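Local coordinates for receptor-like protein kinase ANXUR1 (Arabidopsis thaliana, PDB 6FIG) that is a plant receptor-like kinase that probably acts in reproduction, sensing signals through its malectin-like ectodomain and phosphorylating proteins on serine or threonine, at residues A111-A116 with G380-P385; N92-V97 with L105-A110. All coordinates share one frame; numbering follows the deposited sequence.

Interaction 2 precedes interaction 1 along the chain: strand 102-108 of the hairpin runs straight into helix 110-117, on which the C-terminal loop 380-385 packs. The centres of the two contacts lie about 11 Å apart, and Asn382 ties them together. Its amide grips the backbone on both sides of Phe108, with ND2 2.9 Å from Asn107 O and OD1 2.9 Å from Ser109 N, both probable hydrogen bonds. Ile112 adds packing, its CD1 lying 3.5 Å from Tyr94 OH. Both contacts touch the same sugar, the N-acetylglucosamine on Asn107, so hairpin, helix and C-terminal loop together make one glycan site, to which Tyr146 adds a hydrogen bond.

Interaction 1: residues A111-A116 with G380-P385. With NAG (2-acetamido-2-deoxy-beta-D-glucopyranose), chain C.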
ATOM      1  N   ALA A 111      27.238  -7.236  15.016  1.00 36.43           N
ATOM      2  CA  ALA A 111      28.592  -6.890  14.568  1.00 39.21           C
ATOM      3  C   ALA A 111      29.244  -8.078  13.865  1.00 40.39           C
ATOM      4  O   ALA A 111      29.680  -7.962  12.715  1.00 41.31           O
ATOM      5  CB  ALA A 111      29.437  -6.425  15.743  1.00 40.73           C
ATOM      6  N   ILE A 112      29.264  -9.227  14.539  1.00 40.59           N
ATOM      7  CA  ILE A 112      29.860 -10.451  13.973  1.00 41.54           C
ATOM      8  C   ILE A 112      29.122 -10.932  12.720  1.00 40.19           C
ATOM      9  O   ILE A 112      29.756 -11.352  11.732  1.00 40.39           O
ATOM     10  CB  ILE A 112      29.936 -11.580  15.041  1.00 42.22           C
ATOM     11  CG1 ILE A 112      30.947 -11.201  16.125  1.00 44.07           C
ATOM     12  CG2 ILE A 112      30.321 -12.919  14.423  1.00 43.01           C
ATOM     13  CD1 ILE A 112      30.876 -12.059  17.371  1.00 44.69           C
ATOM     14  N   THR A 113      27.797 -10.881  12.751  1.00 37.98           N
ATOM     15  CA  THR A 113      26.998 -11.301  11.599  1.00 37.02           C
ATOM     16  C   THR A 113      27.309 -10.423  10.384  1.00 38.07           C
ATOM     17  O   THR A 113      27.526 -10.948   9.284  1.00 38.64           O
ATOM     18  CB  THR A 113      25.500 -11.310  11.930  1.00 34.49           C
ATOM     19  OG1 THR A 113      25.298 -12.104  13.106  1.00 33.99           O
ATOM     20  CG2 THR A 113      24.681 -11.886  10.764  1.00 33.45           C
ATOM     21  N   CYS A 114      27.369  -9.110  10.594  1.00 39.15           N
ATOM     22  CA  CYS A 114      27.704  -8.147   9.535  1.00 40.96           C
ATOM     23  C   CYS A 114      29.101  -8.366   8.960  1.00 43.84           C
ATOM     24  O   CYS A 114      29.277  -8.343   7.740  1.00 44.93           O
ATOM     25  CB  CYS A 114      27.544  -6.711  10.031  1.00 41.25           C
ATOM     26  SG  CYS A 114      25.805  -6.215  10.035  1.00 39.64           S
ATOM     27  N   GLN A 115      30.074  -8.614   9.832  1.00 46.28           N
ATOM     28  CA  GLN A 115      31.452  -8.899   9.393  1.00 50.25           C
ATOM     29  C   GLN A 115      31.507 -10.158   8.509  1.00 50.51           C
ATOM     30  O   GLN A 115      32.119 -10.139   7.435  1.00 49.71           O
ATOM     31  CB  GLN A 115      32.366  -9.059  10.599  1.00 53.35           C
ATOM     32  CG  GLN A 115      33.852  -9.092  10.273  1.00 57.55           C
ATOM     33  CD  GLN A 115      34.708  -9.232  11.518  1.00 60.92           C
ATOM     34  OE1 GLN A 115      34.194  -9.429  12.625  1.00 62.22           O
ATOM     35  NE2 GLN A 115      36.022  -9.135  11.347  1.00 65.25           N
ATOM     36  N   ALA A 116      30.841 -11.229   8.947  1.00 49.73           N
ATOM     37  CA  ALA A 116      30.795 -12.496   8.184  1.00 49.91           C
ATOM     38  C   ALA A 116      30.146 -12.350   6.814  1.00 49.30           C
ATOM     39  O   ALA A 116      30.608 -12.942   5.844  1.00 50.67           O
ATOM     40  CB  ALA A 116      30.077 -13.576   8.986  1.00 49.62           C
ATOM     41  N   GLY A 380      19.677 -18.997  15.496  1.00 27.81           N
ATOM     42  CA  GLY A 380      20.868 -19.760  15.169  1.00 30.17           C
ATOM     43  C   GLY A 380      22.098 -19.115  15.762  1.00 31.99           C
ATOM     44  O   GLY A 380      22.020 -18.061  16.408  1.00 33.05           O
ATOM     45  N   PRO A 381      23.259 -19.759  15.603  1.00 33.53           N
ATOM     46  CA  PRO A 381      24.467 -19.146  16.137  1.00 34.38           C
ATOM     47  C   PRO A 381      24.949 -17.990  15.266  1.00 33.89           C
ATOM     48  O   PRO A 381      24.474 -17.817  14.119  1.00 32.98           O
ATOM     49  CB  PRO A 381      25.470 -20.292  16.122  1.00 36.64           C
ATOM     50  CG  PRO A 381      25.019 -21.180  15.022  1.00 35.78           C
ATOM     51  CD  PRO A 381      23.530 -21.045  14.933  1.00 34.07           C
ATOM     52  N   ASN A 382      25.875 -17.199  15.798  1.00 35.19           N
ATOM     53  CA  ASN A 382      26.495 -16.165  14.990  1.00 36.09           C
ATOM     54  C   ASN A 382      27.455 -16.880  14.044  1.00 39.22           C
ATOM     55  O   ASN A 382      28.047 -17.888  14.424  1.00 41.03           O
ATOM     56  CB  ASN A 382      27.235 -15.142  15.835  1.00 36.43           C
ATOM     57  CG  ASN A 382      26.324 -14.440  16.827  1.00 35.31           C
ATOM     58  OD1 ASN A 382      25.330 -13.808  16.448  1.00 33.55           O
ATOM     59  ND2 ASN A 382      26.669 -14.537  18.103  1.00 35.97           N
ATOM     60  N   PRO A 383      27.592 -16.377  12.811  1.00 41.60           N
ATOM     61  CA  PRO A 383      28.547 -16.990  11.886  1.00 45.43           C
ATOM     62  C   PRO A 383      30.004 -16.767  12.297  1.00 51.09           C
ATOM     63  O   PRO A 383      30.304 -15.915  13.150  1.00 51.03           O
ATOM     64  CB  PRO A 383      28.220 -16.319  10.543  1.00 43.80           C
ATOM     65  CG  PRO A 383      27.569 -15.024  10.907  1.00 42.80           C
ATOM     66  CD  PRO A 383      26.840 -15.274  12.187  1.00 41.27           C
ATOM     67  N   GLU A 384      30.893 -17.574  11.720  1.00 57.05           N
ATOM     68  CA  GLU A 384      32.334 -17.461  11.958  1.00 64.26           C
ATOM     69  C   GLU A 384      32.868 -16.165  11.326  1.00 67.63           C
ATOM     70  O   GLU A 384      32.381 -15.759  10.268  1.00 66.80           O
ATOM     71  CB  GLU A 384      33.070 -18.683  11.388  1.00 67.46           C
ATOM     72  CG  GLU A 384      32.792 -19.990  12.129  1.00 69.42           C
ATOM     73  CD  GLU A 384      33.709 -20.208  13.325  1.00 73.20           C
ATOM     74  OE1 GLU A 384      33.866 -19.280  14.145  1.00 75.27           O
ATOM     75  OE2 GLU A 384      34.281 -21.313  13.449  1.00 76.61           O
ATOM     76  N   PRO A 385      33.885 -15.532  11.953  1.00 73.08           N
ATOM     77  CA  PRO A 385      34.220 -14.125  11.655  1.00 75.06           C
ATOM     78  C   PRO A 385      34.554 -13.821  10.186  1.00 76.65           C
ATOM     79  O   PRO A 385      34.018 -12.862   9.626  1.00 76.45           O
ATOM     80  CB  PRO A 385      35.444 -13.843  12.551  1.00 77.80           C
ATOM     81  CG  PRO A 385      35.626 -15.045  13.421  1.00 78.44           C
ATOM     82  CD  PRO A 385      34.962 -16.188  12.719  1.00 76.53           C
TER
HETATM   83  C1  NAG C   1      27.594 -16.042  21.802  1.00 41.74           C
HETATM   84  C2  NAG C   1      28.160 -17.328  22.384  1.00 44.86           C
HETATM   85  C3  NAG C   1      29.686 -17.322  22.351  1.00 47.72           C
HETATM   86  C4  NAG C   1      30.209 -16.939  20.970  1.00 47.56           C
HETATM   87  C5  NAG C   1      29.594 -15.617  20.529  1.00 44.95           C
HETATM   88  C6  NAG C   1      30.025 -15.183  19.129  1.00 43.78           C
HETATM   89  C7  NAG C   1      26.693 -18.255  24.130  1.00 45.77           C
HETATM   90  C8  NAG C   1      26.360 -18.204  25.591  1.00 47.52           C
HETATM   91  N2  NAG C   1      27.689 -17.451  23.753  1.00 45.77           N
HETATM   92  O3  NAG C   1      30.190 -18.605  22.733  1.00 49.92           O
HETATM   93  O4  NAG C   1      31.640 -16.811  21.068  1.00 52.47           O
HETATM   94  O5  NAG C   1      28.172 -15.748  20.532  1.00 41.54           O
HETATM   95  O6  NAG C   1      29.567 -16.126  18.157  1.00 43.63           O
HETATM   96  O7  NAG C   1      26.100 -18.993  23.374  1.00 45.92           O
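Ala116 and Pro385 bring their backbones together, CA to CA 5.1 Å, where the C-terminal loop of the malectin-like ectodomain runs over helix 110-117. One turn earlier, Thr113 and Pro383 have CA atoms 5.9 Å apart. From Pro381 to Glu384 the loop is extended, with polyproline II-like backbone angles, and it meets the helix by packing. Pro383 sets the pyrrolidine ring against the helix: CG presses on Ala116 CB at 3.5 Å, slightly tighter than usual, while CD lies beside Thr113 OG1. That hydroxyl is hydrogen-bonded back to Ser109 O in the preceding turn. Beyond the ring, Ala116 CA makes a CH···O contact with Pro385 O (3.5 Å), and Gln115 passes alongside the same carbonyl with CG. Asn382 and Ile112 cross at about a right angle. Asn382 ND2, held mainly by Asn107 O, also gives weak hydrogen bonds to O5 (3.1 Å) and O6 (3.3 Å) of the N-acetylglucosamine. In Ile112 the two branches divide the work. CG2, anti to the backbone N, abuts Pro383 O at 3.3 Å, whereas the CG1 arm reaches the sugar and places CD1 3.7 Å from its C6.

Interaction 2: residues N92-V97 with L105-A110; sequences NSYFTV and LSNFSA. With NAG (2-acetamido-2-deoxy-beta-D-glucopyranose), chain C.
Strands 95-99 and 102-108 pair here as a beta hairpin, with Val97 and Leu105 as its regular hydrogen-bonded antiparallel pair, at the margin of a five-stranded antiparallel sheet in which strand 102-108 is an outermost strand. Val97 N lies 2.9 Å from Leu105 O, and Leu105 N 3.2 Å from Val97 O. Farther along, a single good bond runs from Phe108 N to Phe95 O at 3.0 Å; the return bond from Phe95 N to Phe108 O is weak. On the face that carries Phe95, Val97, Leu105 and Phe108, the Phe108 edge meets the Phe95 face in an offset T-shaped stack, planes at 82° and centroids 5.5 Å apart. Phe108 CD2 makes the closest approach, over the Phe95 ring and 3.6 Å from Phe95 CZ. The Phe108 ring is itself sandwiched, Ala110 N over the centre of one face and Leu105 CD1 toward the rim of the other. A water bridges Thr96 OG1 and Ser106 OG. Asn107 holds its amide only 14° from the Tyr94 ring plane, with OD1 3.4 Å from Tyr94 CD1, while ND2 is covalently bonded to C1 of the N-acetylglucosamine. Tyr94 CE1 comes within 3.5 Å of the sugar's O5, and Tyr146 packs against the tyrosine. Asn107 and Phe108 both face Phe95, Asn107 in a left-handed backbone conformation: a G1 beta bulge. It presents the Asn-Phe-Ser sequon of an N-glycosylation site, whose serine, Ser109, also serves as N-cap of helix 110-117 by bonding Ile112 N.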
ATOM      1  N   ASN A  92      30.274  -5.580  22.225  1.00 45.16           N
ATOM      2  CA  ASN A  92      29.686  -6.058  23.481  1.00 44.53           C
ATOM      3  C   ASN A  92      28.214  -6.384  23.350  1.00 41.44           C
ATOM      4  O   ASN A  92      27.652  -6.957  24.277  1.00 40.55           O
ATOM      5  CB  ASN A  92      29.845  -5.021  24.614  1.00 46.08           C
ATOM      6  CG  ASN A  92      31.281  -4.803  25.026  1.00 49.17           C
ATOM      7  OD1 ASN A  92      32.151  -5.642  24.797  1.00 51.73           O
ATOM      8  ND2 ASN A  92      31.539  -3.660  25.637  1.00 50.05           N
ATOM      9  N   SER A  93      27.593  -6.032  22.221  1.00 39.06           N
ATOM     10  CA  SER A  93      26.170  -6.277  22.038  1.00 36.90           C
ATOM     11  C   SER A  93      25.884  -7.743  21.722  1.00 36.04           C
ATOM     12  O   SER A  93      26.280  -8.264  20.684  1.00 36.26           O
ATOM     13  CB  SER A  93      25.563  -5.369  20.970  1.00 35.98           C
ATOM     14  OG  SER A  93      24.186  -5.700  20.765  1.00 34.12           O
ATOM     15  N   TYR A  94      25.191  -8.395  22.643  1.00 35.00           N
ATOM     16  CA  TYR A  94      24.682  -9.742  22.492  1.00 33.90           C
ATOM     17  C   TYR A  94      23.297  -9.694  23.117  1.00 32.64           C
ATOM     18  O   TYR A  94      23.164  -9.233  24.250  1.00 32.64           O
ATOM     19  CB  TYR A  94      25.543 -10.755  23.231  1.00 35.83           C
ATOM     20  CG  TYR A  94      26.891 -11.010  22.601  1.00 37.48           C
ATOM     21  CD1 TYR A  94      27.055 -12.017  21.648  1.00 37.79           C
ATOM     22  CD2 TYR A  94      28.003 -10.240  22.954  1.00 39.34           C
ATOM     23  CE1 TYR A  94      28.291 -12.256  21.068  1.00 39.44           C
ATOM     24  CE2 TYR A  94      29.246 -10.473  22.375  1.00 41.11           C
ATOM     25  CZ  TYR A  94      29.372 -11.474  21.422  1.00 40.90           C
ATOM     26  OH  TYR A  94      30.602 -11.705  20.860  1.00 43.91           O
ATOM     27  N   PHE A  95      22.281 -10.147  22.401  1.00 30.08           N
ATOM     28  CA  PHE A  95      20.925 -10.130  22.959  1.00 28.94           C
ATOM     29  C   PHE A  95      19.962 -11.127  22.345  1.00 28.10           C
ATOM     30  O   PHE A  95      20.249 -11.779  21.323  1.00 27.51           O
ATOM     31  CB  PHE A  95      20.359  -8.712  22.922  1.00 28.64           C
ATOM     32  CG  PHE A  95      20.235  -8.132  21.551  1.00 27.49           C
ATOM     33  CD1 PHE A  95      21.307  -7.482  20.961  1.00 28.20           C
ATOM     34  CD2 PHE A  95      19.016  -8.153  20.888  1.00 26.23           C
ATOM     35  CE1 PHE A  95      21.174  -6.897  19.706  1.00 27.72           C
ATOM     36  CE2 PHE A  95      18.869  -7.575  19.632  1.00 25.69           C
ATOM     37  CZ  PHE A  95      19.958  -6.940  19.050  1.00 26.01           C
ATOM     38  N   THR A  96      18.821 -11.261  23.014  1.00 27.25           N
ATOM     39  CA  THR A  96      17.748 -12.126  22.607  1.00 26.44           C
ATOM     40  C   THR A  96      16.592 -11.257  22.166  1.00 25.47           C
ATOM     41  O   THR A  96      16.369 -10.172  22.703  1.00 25.48           O
ATOM     42  CB  THR A  96      17.335 -13.050  23.780  1.00 27.84           C
ATOM     43  OG1 THR A  96      18.427 -13.920  24.102  1.00 29.57           O
ATOM     44  CG2 THR A  96      16.084 -13.896  23.501  1.00 27.28           C
ATOM     45  N   VAL A  97      15.856 -11.726  21.160  1.00 23.97           N
ATOM     46  CA  VAL A  97      14.583 -11.121  20.790  1.00 23.63           C
ATOM     47  C   VAL A  97      13.549 -12.227  20.713  1.00 23.97           C
ATOM     48  O   VAL A  97      13.777 -13.266  20.040  1.00 24.06           O
ATOM     49  CB  VAL A  97      14.616 -10.368  19.446  1.00 23.09           C
ATOM     50  CG1 VAL A  97      13.273  -9.682  19.197  1.00 22.93           C
ATOM     51  CG2 VAL A  97      15.786  -9.391  19.386  1.00 23.63           C
ATOM     52  N   LEU A 105      15.912 -14.445  17.968  1.00 23.19           N
ATOM     53  CA  LEU A 105      17.341 -14.241  18.053  1.00 24.06           C
ATOM     54  C   LEU A 105      17.785 -14.543  19.466  1.00 25.38           C
ATOM     55  O   LEU A 105      17.052 -14.266  20.414  1.00 25.20           O
ATOM     56  CB  LEU A 105      17.674 -12.803  17.700  1.00 23.62           C
ATOM     57  CG  LEU A 105      17.351 -12.364  16.287  1.00 22.77           C
ATOM     58  CD1 LEU A 105      17.442 -10.840  16.184  1.00 23.02           C
ATOM     59  CD2 LEU A 105      18.269 -13.041  15.302  1.00 23.17           C
ATOM     60  N   SER A 106      18.982 -15.102  19.630  1.00 26.52           N
ATOM     61  CA  SER A 106      19.493 -15.510  20.939  1.00 28.24           C
ATOM     62  C   SER A 106      21.005 -15.412  20.890  1.00 29.29           C
ATOM     63  O   SER A 106      21.616 -15.918  19.937  1.00 29.96           O
ATOM     64  CB  SER A 106      19.065 -16.937  21.297  1.00 29.15           C
ATOM     65  OG  SER A 106      19.569 -17.347  22.567  1.00 31.36           O
ATOM     66  N   ASN A 107      21.601 -14.727  21.860  1.00 29.96           N
ATOM     67  CA  ASN A 107      23.042 -14.438  21.838  1.00 31.60           C
ATOM     68  C   ASN A 107      23.501 -13.788  20.524  1.00 30.79           C
ATOM     69  O   ASN A 107      24.606 -14.037  20.026  1.00 31.16           O
ATOM     70  CB  ASN A 107      23.825 -15.730  22.075  1.00 33.67           C
ATOM     71  CG  ASN A 107      25.286 -15.471  22.376  1.00 36.09           C
ATOM     72  OD1 ASN A 107      25.625 -14.658  23.234  1.00 37.63           O
ATOM     73  ND2 ASN A 107      26.157 -16.156  21.656  1.00 38.28           N
ATOM     74  N   PHE A 108      22.648 -12.932  19.990  1.00 29.55           N
ATOM     75  CA  PHE A 108      22.813 -12.360  18.660  1.00 29.22           C
ATOM     76  C   PHE A 108      23.806 -11.214  18.649  1.00 30.55           C
ATOM     77  O   PHE A 108      23.628 -10.220  19.367  1.00 30.67           O
ATOM     78  CB  PHE A 108      21.459 -11.885  18.161  1.00 27.81           C
ATOM     79  CG  PHE A 108      21.517 -11.024  16.932  1.00 27.55           C
ATOM     80  CD1 PHE A 108      22.017 -11.535  15.736  1.00 27.83           C
ATOM     81  CD2 PHE A 108      21.035  -9.711  16.963  1.00 27.80           C
ATOM     82  CE1 PHE A 108      22.051 -10.757  14.599  1.00 27.40           C
ATOM     83  CE2 PHE A 108      21.083  -8.916  15.825  1.00 27.47           C
ATOM     84  CZ  PHE A 108      21.583  -9.454  14.630  1.00 28.01           C
ATOM     85  N   SER A 109      24.841 -11.356  17.816  1.00 31.38           N
ATOM     86  CA  SER A 109      25.833 -10.318  17.581  1.00 32.79           C
ATOM     87  C   SER A 109      25.629  -9.785  16.174  1.00 32.52           C
ATOM     88  O   SER A 109      26.011 -10.434  15.187  1.00 32.99           O
ATOM     89  CB  SER A 109      27.258 -10.856  17.711  1.00 34.66           C
ATOM     90  OG  SER A 109      28.213  -9.844  17.383  1.00 35.77           O
ATOM     91  N   ALA A 110      25.046  -8.601  16.078  1.00 32.62           N
ATOM     92  CA  ALA A 110      24.913  -7.918  14.799  1.00 32.37           C
ATOM     93  C   ALA A 110      26.284  -7.619  14.172  1.00 34.60           C
ATOM     94  O   ALA A 110      26.465  -7.756  12.949  1.00 34.20           O
ATOM     95  CB  ALA A 110      24.136  -6.630  14.973  1.00 32.31           C
TER
HETATM   96  C1  NAG C   1      27.594 -16.042  21.802  1.00 41.74           C
HETATM   97  C2  NAG C   1      28.160 -17.328  22.384  1.00 44.86           C
HETATM   98  C3  NAG C   1      29.686 -17.322  22.351  1.00 47.72           C
HETATM   99  C4  NAG C   1      30.209 -16.939  20.970  1.00 47.56           C
HETATM  100  C5  NAG C   1      29.594 -15.617  20.529  1.00 44.95           C
HETATM  101  C6  NAG C   1      30.025 -15.183  19.129  1.00 43.78           C
HETATM  102  C7  NAG C   1      26.693 -18.255  24.130  1.00 45.77           C
HETATM  103  C8  NAG C   1      26.360 -18.204  25.591  1.00 47.52           C
HETATM  104  N2  NAG C   1      27.689 -17.451  23.753  1.00 45.77           N
HETATM  105  O3  NAG C   1      30.190 -18.605  22.733  1.00 49.92           O
HETATM  106  O4  NAG C   1      31.640 -16.811  21.068  1.00 52.47           O
HETATM  107  O5  NAG C   1      28.172 -15.748  20.532  1.00 41.54           O
HETATM  108  O6  NAG C   1      29.567 -16.126  18.157  1.00 43.63           O
HETATM  109  O7  NAG C   1      26.100 -18.993  23.374  1.00 45.92           O
HETATM  110  O   HOH W   1      24.110  -7.565  18.550  1.00 28.67           O
HETATM  111  O   HOH W   2      28.743  -8.148  19.375  1.00 38.04           O
HETATM  112  O   HOH W   3      18.312 -16.471  24.648  1.00 36.47           O